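Local coordinates for carbamate kinase (Aeropyrum pernix, PDB 2E9Y), which probably catalyses the reversible transfer of a phosphate group between ATP and carbamate, at residues G46-I51 with E185-V190; R116-V121 with R169-V174; W252-A257 with S306-T311. One frame throughout, in Å; residues are numbered along the deposited sequence. Where two conformers were deposited one is given.

Contact 1. Residues G46-I51 with E185-V190; sequences GWRSVI and ESPAVV
Ser49 and Pro187 begin the pairing of two parallel strands, 48-51 and 188-190, whose axes come within 4.5 Å and run only 12° apart. Among the backbone bonds, Ser49 N gives its hydrogen to Pro187 O at 2.7 Å, and Val189 N returns one to Ser49 O at 3.1 Å. Further on, Ile51 N reaches Val189 O at 2.6 Å along a fairly straight path (166° at the hydrogen). Pro187 O is gripped twice, because Ser49 OG also donates to it, more loosely at 3.3 Å. That hydroxyl comes in on a lone pair in the carbonyl plane, whereas the Ser49 amide stands above the plane; a chi1 of 65° swings OG back over its own backbone to make this possible.

A water joins the two segments at the start of the pairing, donating to both Ser49 O and Ser186 O. Beside it the Arg48 chain bends at its third torsion and lays one guanidinium face, near its rim, over Pro187 CA. Arg48 NH1 also comes within 3.9 Å of Pro187 CB. Its NH2 is hydrogen-bonded to Ser183 O in the last turn of helix 176-185, so the arginine clips that helix end to the strand.

Side chains alternate across the sheet. Ser49, Ile51, Ala188 and Val190 share one face, where Leu43 and Ile39 of helix 25-44 pack; Val50 and Val189 occupy the other, against helix 176-185. Parallel strands thus lie between helices on both faces, as in the three-layer alpha/beta/alpha core of the amino acid kinase fold.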
loop_
_atom_site.group_PDB
_atom_site.type_symbol
_atom_site.label_atom_id
_atom_site.label_comp_id
_atom_site.label_asym_id
_atom_site.label_seq_id
_atom_site.Cartn_x
_atom_site.Cartn_y
_atom_site.Cartn_z
ATOM N N GLY A 46 15.740 23.723 -0.859
ATOM C CA GLY A 46 14.503 24.406 -1.206
ATOM C C GLY A 46 13.515 23.743 -2.151
ATOM O O GLY A 46 12.443 24.297 -2.407
ATOM N N TRP A 47 13.850 22.564 -2.666
ATOM C CA TRP A 47 12.959 21.873 -3.594
ATOM C C TRP A 47 11.778 21.162 -2.941
ATOM O O TRP A 47 11.876 20.671 -1.814
ATOM C CB TRP A 47 13.726 20.820 -4.407
ATOM C CG TRP A 47 14.594 21.352 -5.505
ATOM C CD1 TRP A 47 15.933 21.604 -5.444
ATOM C CD2 TRP A 47 14.185 21.675 -6.840
ATOM N NE1 TRP A 47 16.386 22.059 -6.659
ATOM C CE2 TRP A 47 15.334 22.113 -7.535
ATOM C CE3 TRP A 47 12.958 21.634 -7.517
ATOM C CZ2 TRP A 47 15.296 22.510 -8.875
ATOM C CZ3 TRP A 47 12.917 22.029 -8.852
ATOM C CH2 TRP A 47 14.083 22.461 -9.516
ATOM N N ARG A 48 10.657 21.132 -3.655
ATOM C CA ARG A 48 9.480 20.395 -3.210
ATOM C C ARG A 48 9.565 19.210 -4.168
ATOM O O ARG A 48 9.990 19.377 -5.314
ATOM C CB ARG A 48 8.185 21.182 -3.437
ATOM C CG ARG A 48 8.002 22.367 -2.495
ATOM C CD ARG A 48 6.586 22.935 -2.561
ATOM N NE ARG A 48 5.610 22.142 -1.807
ATOM C CZ ARG A 48 5.583 22.043 -0.479
ATOM N NH1 ARG A 48 6.479 22.688 0.258
ATOM N NH2 ARG A 48 4.655 21.305 0.118
ATOM N N SER A 49 9.187 18.019 -3.725
ATOM C CA SER A 49 9.312 16.877 -4.612
ATOM C C SER A 49 8.231 15.821 -4.536
ATOM O O SER A 49 7.498 15.712 -3.554
ATOM C CB SER A 49 10.651 16.188 -4.364
ATOM O OG SER A 49 10.690 15.649 -3.050
ATOM N N VAL A 50 8.154 15.058 -5.617
ATOM C CA VAL A 50 7.257 13.923 -5.741
ATOM C C VAL A 50 8.271 12.869 -6.152
ATOM O O VAL A 50 8.862 12.942 -7.236
ATOM C CB VAL A 50 6.213 14.109 -6.852
ATOM C CG1 VAL A 50 5.410 12.820 -7.022
ATOM C CG2 VAL A 50 5.273 15.250 -6.495
ATOM N N ILE A 51 8.493 11.913 -5.259
ATOM C CA ILE A 51 9.468 10.856 -5.466
ATOM C C ILE A 51 8.833 9.567 -5.967
ATOM O O ILE A 51 7.936 9.028 -5.331
ATOM C CB ILE A 51 10.197 10.550 -4.140
ATOM C CG1 ILE A 51 10.809 11.840 -3.585
ATOM C CG2 ILE A 51 11.250 9.472 -4.354
ATOM C CD1 ILE A 51 11.283 11.726 -2.155
ATOM N N GLU A 185 0.623 19.847 0.547
ATOM C CA GLU A 185 0.750 19.704 1.994
ATOM C C GLU A 185 2.128 19.281 2.505
ATOM O O GLU A 185 2.460 19.536 3.661
ATOM C CB GLU A 185 -0.303 18.718 2.510
ATOM C CG GLU A 185 -1.738 19.198 2.361
ATOM C CD GLU A 185 -2.019 20.448 3.176
ATOM O OE1 GLU A 185 -1.827 20.410 4.410
ATOM O OE2 GLU A 185 -2.429 21.468 2.583
ATOM N N SER A 186 2.925 18.634 1.660
ATOM C CA SER A 186 4.253 18.189 2.075
ATOM C C SER A 186 5.304 18.354 0.984
ATOM O O SER A 186 5.017 18.163 -0.200
ATOM C CB SER A 186 4.211 16.721 2.507
ATOM O OG SER A 186 5.510 16.266 2.868
ATOM N N PRO A 187 6.541 18.707 1.374
ATOM C CA PRO A 187 7.663 18.905 0.452
ATOM C C PRO A 187 8.226 17.599 -0.107
ATOM O O PRO A 187 9.029 17.609 -1.039
ATOM C CB PRO A 187 8.680 19.655 1.309
ATOM C CG PRO A 187 8.446 19.067 2.669
ATOM C CD PRO A 187 6.932 19.061 2.751
ATOM N N ALA A 188 7.803 16.478 0.472
ATOM C CA ALA A 188 8.249 15.163 0.023
ATOM C C ALA A 188 7.052 14.221 -0.033
ATOM O O ALA A 188 6.421 13.937 0.987
ATOM C CB ALA A 188 9.308 14.609 0.968
ATOM N N VAL A 189 6.746 13.747 -1.236
ATOM C CA VAL A 189 5.622 12.844 -1.464
ATOM C C VAL A 189 6.116 11.649 -2.271
ATOM O O VAL A 189 6.820 11.824 -3.262
ATOM C CB VAL A 189 4.501 13.542 -2.277
ATOM C CG1 VAL A 189 3.401 12.545 -2.627
ATOM C CG2 VAL A 189 3.929 14.714 -1.484
ATOM N N VAL A 190 5.757 10.440 -1.841
ATOM C CA VAL A 190 6.157 9.232 -2.560
ATOM C C VAL A 190 4.945 8.765 -3.360
ATOM O O VAL A 190 3.855 8.622 -2.809
ATOM C CB VAL A 190 6.586 8.102 -1.591
ATOM C CG1 VAL A 190 6.899 6.825 -2.376
ATOM C CG2 VAL A 190 7.806 8.537 -0.802
HETATM O O HOH W 1 4.437 22.149 3.059
HETATM O O HOH W 2 5.988 17.833 -2.756
#

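Contact 2. Residues R116-V121 with R169-V174; sequences RVLVDV and RPVSIV
Leu118 sits opposite two residues at once, Val171 and Ser172, which makes this a classic beta bulge between strand 116-119 and the weakly bonded antiparallel strand at about 170-173. Each bulge residue makes one bond to Leu118: Ser172 O accepts from Leu118 N and Val171 N donates to Leu118 O, both at 2.8 Å. The bulge turns the Val171 side chain in toward the partner strand, and its CB lies 3.3 Å from Leu118 O while CG2 leans on the backbone of Asp120.

On the face carrying Leu118 and Ser172, the serine hydroxyl of the conformer given lies against Leu118 CB and CD2, a detail left doubtful by a second conformer. The opposite face is apolar. Val117 stands side by side with Pro170 and Ile173, all pointing the same way; its CG1 meets Pro170 CB at 3.7 Å and its CG2 meets Ile173 CD1 at 3.8 Å. Leu218, Leu222 and Leu223 of helix 216-226 pack onto Pro170 and Ile173 from this side.

At the far end Val174 forks over Arg116. With CG1 anti to the backbone N (chi1 178°), that methyl rests on one face of the guanidinium, and CG2 turns to Leu118 CB at 4.1 Å. Arg116 NH2 makes salt bridges to Asp175 and to Glu98 of the second subunit, so the valine pads a charged group at the dimer interface. Putting an alanine here would probably uncover that guanidinium face and open a gap beside Leu118 CB. At the other end a water joins the strands, accepting from Asp120 N at 2.9 Å and donating to Arg169 O at 2.7 Å.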
loop_
_atom_site.group_PDB
_atom_site.type_symbol
_atom_site.label_atom_id
_atom_site.label_comp_id
_atom_site.label_asym_id
_atom_site.label_seq_id
_atom_site.Cartn_x
_atom_site.Cartn_y
_atom_site.Cartn_z
ATOM N N ARG A 116 -2.600 4.742 -9.602
ATOM C CA ARG A 116 -2.944 3.979 -10.807
ATOM C C ARG A 116 -2.577 4.767 -12.065
ATOM O O ARG A 116 -2.591 5.990 -12.070
ATOM C CB ARG A 116 -4.453 3.757 -10.823
ATOM C CG ARG A 116 -4.976 2.801 -9.739
ATOM C CD ARG A 116 -6.484 2.970 -9.519
ATOM N NE ARG A 116 -6.747 4.352 -9.108
ATOM C CZ ARG A 116 -8.023 4.779 -8.974
ATOM N NH1 ARG A 116 -9.061 3.984 -9.202
ATOM N NH2 ARG A 116 -8.236 6.049 -8.587
ATOM N N VAL A 117 -2.243 4.059 -13.139
ATOM C CA VAL A 117 -1.873 4.707 -14.389
ATOM C C VAL A 117 -2.759 4.170 -15.505
ATOM O O VAL A 117 -2.917 2.958 -15.649
ATOM C CB VAL A 117 -0.391 4.443 -14.738
ATOM C CG1 VAL A 117 -0.051 5.044 -16.090
ATOM C CG2 VAL A 117 0.502 5.044 -13.672
ATOM N N LEU A 118 -3.349 5.075 -16.279
ATOM C CA LEU A 118 -4.220 4.686 -17.389
ATOM C C LEU A 118 -3.385 4.287 -18.607
ATOM O O LEU A 118 -2.460 4.998 -18.992
ATOM C CB LEU A 118 -5.146 5.854 -17.769
ATOM C CG LEU A 118 -6.173 5.603 -18.882
ATOM C CD1 LEU A 118 -7.225 4.626 -18.382
ATOM C CD2 LEU A 118 -6.833 6.909 -19.299
ATOM N N VAL A 119 -3.701 3.138 -19.199
ATOM C CA VAL A 119 -3.001 2.680 -20.395
ATOM C C VAL A 119 -4.058 2.403 -21.461
ATOM O O VAL A 119 -5.249 2.316 -21.144
ATOM C CB VAL A 119 -2.153 1.405 -20.122
ATOM C CG1 VAL A 119 -1.089 1.718 -19.070
ATOM C CG2 VAL A 119 -3.040 0.256 -19.661
ATOM N N ASP A 120 -3.635 2.276 -22.717
ATOM C CA ASP A 120 -4.576 2.034 -23.810
ATOM C C ASP A 120 -4.637 0.561 -24.197
ATOM O O ASP A 120 -3.613 -0.084 -24.408
ATOM C CB ASP A 120 -4.188 2.873 -25.031
ATOM C CG ASP A 120 -5.307 2.967 -26.053
ATOM O OD1 ASP A 120 -5.766 1.914 -26.537
ATOM O OD2 ASP A 120 -5.732 4.100 -26.366
ATOM N N VAL A 121 -5.853 0.037 -24.291
ATOM C CA VAL A 121 -6.064 -1.360 -24.637
ATOM C C VAL A 121 -5.542 -1.717 -26.030
ATOM O O VAL A 121 -5.319 -2.890 -26.334
ATOM C CB VAL A 121 -7.562 -1.715 -24.554
ATOM C CG1 VAL A 121 -8.331 -1.012 -25.662
ATOM C CG2 VAL A 121 -7.745 -3.212 -24.629
ATOM N N ARG A 169 2.425 1.850 -22.808
ATOM C CA ARG A 169 2.848 3.208 -22.503
ATOM C C ARG A 169 1.803 3.924 -21.652
ATOM O O ARG A 169 0.601 3.732 -21.828
ATOM C CB ARG A 169 3.112 3.988 -23.793
ATOM C CG ARG A 169 4.431 3.613 -24.458
ATOM C CD ARG A 169 4.902 4.697 -25.422
ATOM N NE ARG A 169 6.334 4.598 -25.702
ATOM C CZ ARG A 169 6.897 3.627 -26.416
ATOM N NH1 ARG A 169 6.152 2.659 -26.936
ATOM N NH2 ARG A 169 8.210 3.622 -26.607
ATOM N N PRO A 170 2.256 4.752 -20.696
ATOM C CA PRO A 170 1.332 5.484 -19.827
ATOM C C PRO A 170 0.578 6.564 -20.596
ATOM O O PRO A 170 1.167 7.281 -21.403
ATOM C CB PRO A 170 2.256 6.056 -18.754
ATOM C CG PRO A 170 3.516 6.306 -19.504
ATOM C CD PRO A 170 3.656 5.064 -20.364
ATOM N N VAL A 171 -0.726 6.667 -20.354
ATOM C CA VAL A 171 -1.548 7.664 -21.035
ATOM C C VAL A 171 -1.885 8.823 -20.108
ATOM O O VAL A 171 -1.827 9.984 -20.507
ATOM C CB VAL A 171 -2.850 7.037 -21.561
ATOM C CG1 VAL A 171 -3.721 8.104 -22.209
ATOM C CG2 VAL A 171 -2.514 5.940 -22.566
ATOM N N SER A 172 -2.240 8.502 -18.869
ATOM C CA SER A 172 -2.559 9.522 -17.880
ATOM C C SER A 172 -2.394 8.936 -16.489
ATOM O O SER A 172 -2.475 7.721 -16.307
ATOM C CB SER A 172 -3.996 10.031 -18.070
ATOM O OG SER A 172 -4.944 8.993 -17.909
ATOM N N ILE A 173 -2.138 9.799 -15.512
ATOM C CA ILE A 173 -1.989 9.343 -14.134
ATOM C C ILE A 173 -3.351 9.543 -13.481
ATOM O O ILE A 173 -3.756 10.668 -13.183
ATOM C CB ILE A 173 -0.919 10.155 -13.379
ATOM C CG1 ILE A 173 0.412 10.118 -14.148
ATOM C CG2 ILE A 173 -0.744 9.596 -11.975
ATOM C CD1 ILE A 173 0.917 8.716 -14.495
ATOM N N VAL A 174 -4.060 8.440 -13.276
ATOM C CA VAL A 174 -5.396 8.482 -12.698
ATOM C C VAL A 174 -5.471 9.250 -11.383
ATOM O O VAL A 174 -6.405 10.027 -11.150
ATOM C CB VAL A 174 -5.924 7.049 -12.472
ATOM C CG1 VAL A 174 -7.296 7.089 -11.823
ATOM C CG2 VAL A 174 -5.989 6.311 -13.807
HETATM O O HOH W 3 -0.956 2.589 -23.715
#

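Contact 3. Residues W252-A257 with S306-T311; sequences WLRRAA and SLQAGT
Leu307 O is the first atom of segment 306-311 to meet Arg254, whose side chain reaches along the turn that follows helix 301-305. Leu307 ends that helix in a Schellman motif, with positive phi, and its carbonyl oxygen lies at the edge of the Arg254 guanidinium, near its plane. The modelled hydrogen bond from Arg254 NH2 is very short, and NH2 is crowded by Gln308, so the exact place of the group is doubtful.

Gln308 turns most of its side chain away and folds it back, bent at chi2 (-56°), so that its NE2 donates to Ser306 O at 3.1 Å. This nearly straight bond, 165° at the hydrogen, lies close to the plane of the glutamine amide but stands above that of the Ser306 carbonyl, and it ties the turn to itself. Ala309 follows; as modelled, its carbonyl carbon lies over one face of the Arg254 guanidinium, toward the rim. Gly310, at positive phi, brings its O to 3.3 Å from Arg254 CD, beside the aliphatic part of the arginine.

Thr311 OG1 donates to Leu253 O at 2.6 Å, from above the carbonyl plane. OG1 lies anti to its own carbonyl carbon (chi1 -59°), which leaves CG2 to pack on Leu253 CB at 3.9 Å. The same hydroxyl accepts from Val241 N, so one oxygen serves two neighbouring pieces of chain. From here the strands run on side by side: Arg254 and Ala256 bond through their backbones to Val312. A helix-ending turn thus feeds strand 311-314 into its parallel pairing with strand 255-257, at the margin of the large mixed sheet.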
loop_
_atom_site.group_PDB
_atom_site.type_symbol
_atom_site.label_atom_id
_atom_site.label_comp_id
_atom_site.label_asym_id
_atom_site.label_seq_id
_atom_site.Cartn_x
_atom_site.Cartn_y
_atom_site.Cartn_z
ATOM N N TRP A 252 30.383 10.917 -22.080
ATOM C CA TRP A 252 29.239 11.256 -21.249
ATOM C C TRP A 252 28.804 12.680 -21.551
ATOM O O TRP A 252 29.596 13.617 -21.455
ATOM C CB TRP A 252 29.587 11.108 -19.767
ATOM C CG TRP A 252 29.927 9.703 -19.397
ATOM C CD1 TRP A 252 31.149 9.101 -19.493
ATOM C CD2 TRP A 252 29.015 8.691 -18.952
ATOM N NE1 TRP A 252 31.053 7.775 -19.138
ATOM C CE2 TRP A 252 29.754 7.497 -18.803
ATOM C CE3 TRP A 252 27.642 8.677 -18.667
ATOM C CZ2 TRP A 252 29.167 6.300 -18.382
ATOM C CZ3 TRP A 252 27.059 7.486 -18.250
ATOM C CH2 TRP A 252 27.823 6.314 -18.111
ATOM N N LEU A 253 27.539 12.830 -21.927
ATOM C CA LEU A 253 26.992 14.147 -22.258
ATOM C C LEU A 253 26.643 14.926 -21.001
ATOM O O LEU A 253 26.154 14.395 -20.017
ATOM C CB LEU A 253 25.713 13.954 -23.079
ATOM C CG LEU A 253 25.893 13.062 -24.309
ATOM C CD1 LEU A 253 24.603 12.926 -25.108
ATOM C CD2 LEU A 253 26.935 13.577 -25.295
ATOM N N ARG A 254 26.941 16.237 -21.056
ATOM C CA ARG A 254 26.623 17.107 -19.931
ATOM C C ARG A 254 25.356 17.918 -20.216
ATOM O O ARG A 254 24.611 18.334 -19.337
ATOM C CB ARG A 254 27.803 18.061 -19.738
ATOM C CG ARG A 254 27.607 19.009 -18.556
ATOM C CD ARG A 254 27.337 18.249 -17.251
ATOM N NE ARG A 254 27.123 19.166 -16.125
ATOM C CZ ARG A 254 26.057 20.000 -16.164
ATOM N NH1 ARG A 254 25.237 20.003 -17.204
ATOM N NH2 ARG A 254 25.842 20.831 -15.141
ATOM N N ARG A 255 25.176 18.183 -21.520
ATOM C CA ARG A 255 23.986 18.854 -21.998
ATOM C C ARG A 255 23.719 18.403 -23.433
ATOM O O ARG A 255 24.636 18.175 -24.209
ATOM C CB ARG A 255 24.255 20.361 -22.019
ATOM C CG ARG A 255 24.345 20.986 -20.628
ATOM C CD ARG A 255 24.421 22.522 -20.656
ATOM N NE ARG A 255 24.560 23.034 -19.288
ATOM C CZ ARG A 255 24.633 24.368 -19.076
ATOM N NH1 ARG A 255 24.574 25.220 -20.086
ATOM N NH2 ARG A 255 24.761 24.814 -17.827
ATOM N N ALA A 256 22.448 18.245 -23.780
ATOM C CA ALA A 256 22.083 17.798 -25.114
ATOM C C ALA A 256 20.654 18.199 -25.440
ATOM O O ALA A 256 19.765 18.111 -24.591
ATOM C CB ALA A 256 22.238 16.285 -25.216
ATOM N N ALA A 257 20.437 18.651 -26.669
ATOM C CA ALA A 257 19.109 19.045 -27.103
ATOM C C ALA A 257 18.282 17.776 -27.272
ATOM O O ALA A 257 18.782 16.765 -27.773
ATOM C CB ALA A 257 19.188 19.802 -28.421
ATOM N N SER A 306 20.515 20.930 -9.362
ATOM C CA SER A 306 20.956 22.285 -9.716
ATOM C C SER A 306 21.386 22.402 -11.191
ATOM O O SER A 306 21.791 23.460 -11.673
ATOM C CB SER A 306 22.131 22.646 -8.801
ATOM O OG SER A 306 21.697 22.664 -7.439
ATOM N N LEU A 307 21.315 21.249 -11.896
ATOM C CA LEU A 307 21.729 21.173 -13.289
ATOM C C LEU A 307 23.241 21.315 -13.428
ATOM O O LEU A 307 23.754 21.746 -14.453
ATOM C CB LEU A 307 20.991 22.248 -14.089
ATOM C CG LEU A 307 19.471 22.059 -14.032
ATOM C CD1 LEU A 307 18.734 23.012 -14.970
ATOM C CD2 LEU A 307 19.022 20.647 -14.420
ATOM N N GLN A 308 23.973 20.983 -12.349
ATOM C CA GLN A 308 25.426 21.107 -12.381
ATOM C C GLN A 308 26.119 19.746 -12.532
ATOM O O GLN A 308 27.331 19.627 -12.547
ATOM C CB GLN A 308 25.878 21.767 -11.082
ATOM C CG GLN A 308 25.267 23.151 -10.874
ATOM C CD GLN A 308 25.577 24.031 -12.063
ATOM O OE1 GLN A 308 26.712 24.245 -12.455
ATOM N NE2 GLN A 308 24.486 24.594 -12.621
ATOM N N ALA A 309 25.287 18.692 -12.591
ATOM C CA ALA A 309 25.816 17.353 -12.822
ATOM C C ALA A 309 24.834 16.541 -13.651
ATOM O O ALA A 309 23.676 16.908 -13.801
ATOM C CB ALA A 309 26.029 16.675 -11.465
ATOM N N GLY A 310 25.291 15.434 -14.222
ATOM C CA GLY A 310 24.415 14.618 -15.045
ATOM C C GLY A 310 24.195 15.209 -16.424
ATOM O O GLY A 310 24.858 16.173 -16.812
ATOM N N THR A 311 23.256 14.634 -17.167
ATOM C CA THR A 311 22.952 15.106 -18.512
ATOM C C THR A 311 21.685 15.950 -18.541
ATOM O O THR A 311 20.599 15.464 -18.234
ATOM C CB THR A 311 22.763 13.926 -19.483
ATOM O OG1 THR A 311 23.954 13.132 -19.504
ATOM C CG2 THR A 311 22.471 14.431 -20.892
#

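How the contacts relate
From the N terminus, strand 48-52 comes first, and contact 1 closes a long loop when 185-190 returns beside it. Contact 2 is nested inside that loop: 116-121 is met by 169-174 before the chain passes through helix 176-185 to the second half of contact 1. Strands 112-119 and 188-191 are neighbours in the sheet, so these two contacts lie in adjoining parts of it, their nearest atoms about 9 Å apart. Contact 3 follows in series, closing a second, separate loop when 306-311 returns to 252-257 near the C terminus. Strands 6-10, 231-236, 293-297 and 311-314 carry the sheet from contact 1 across to contact 3.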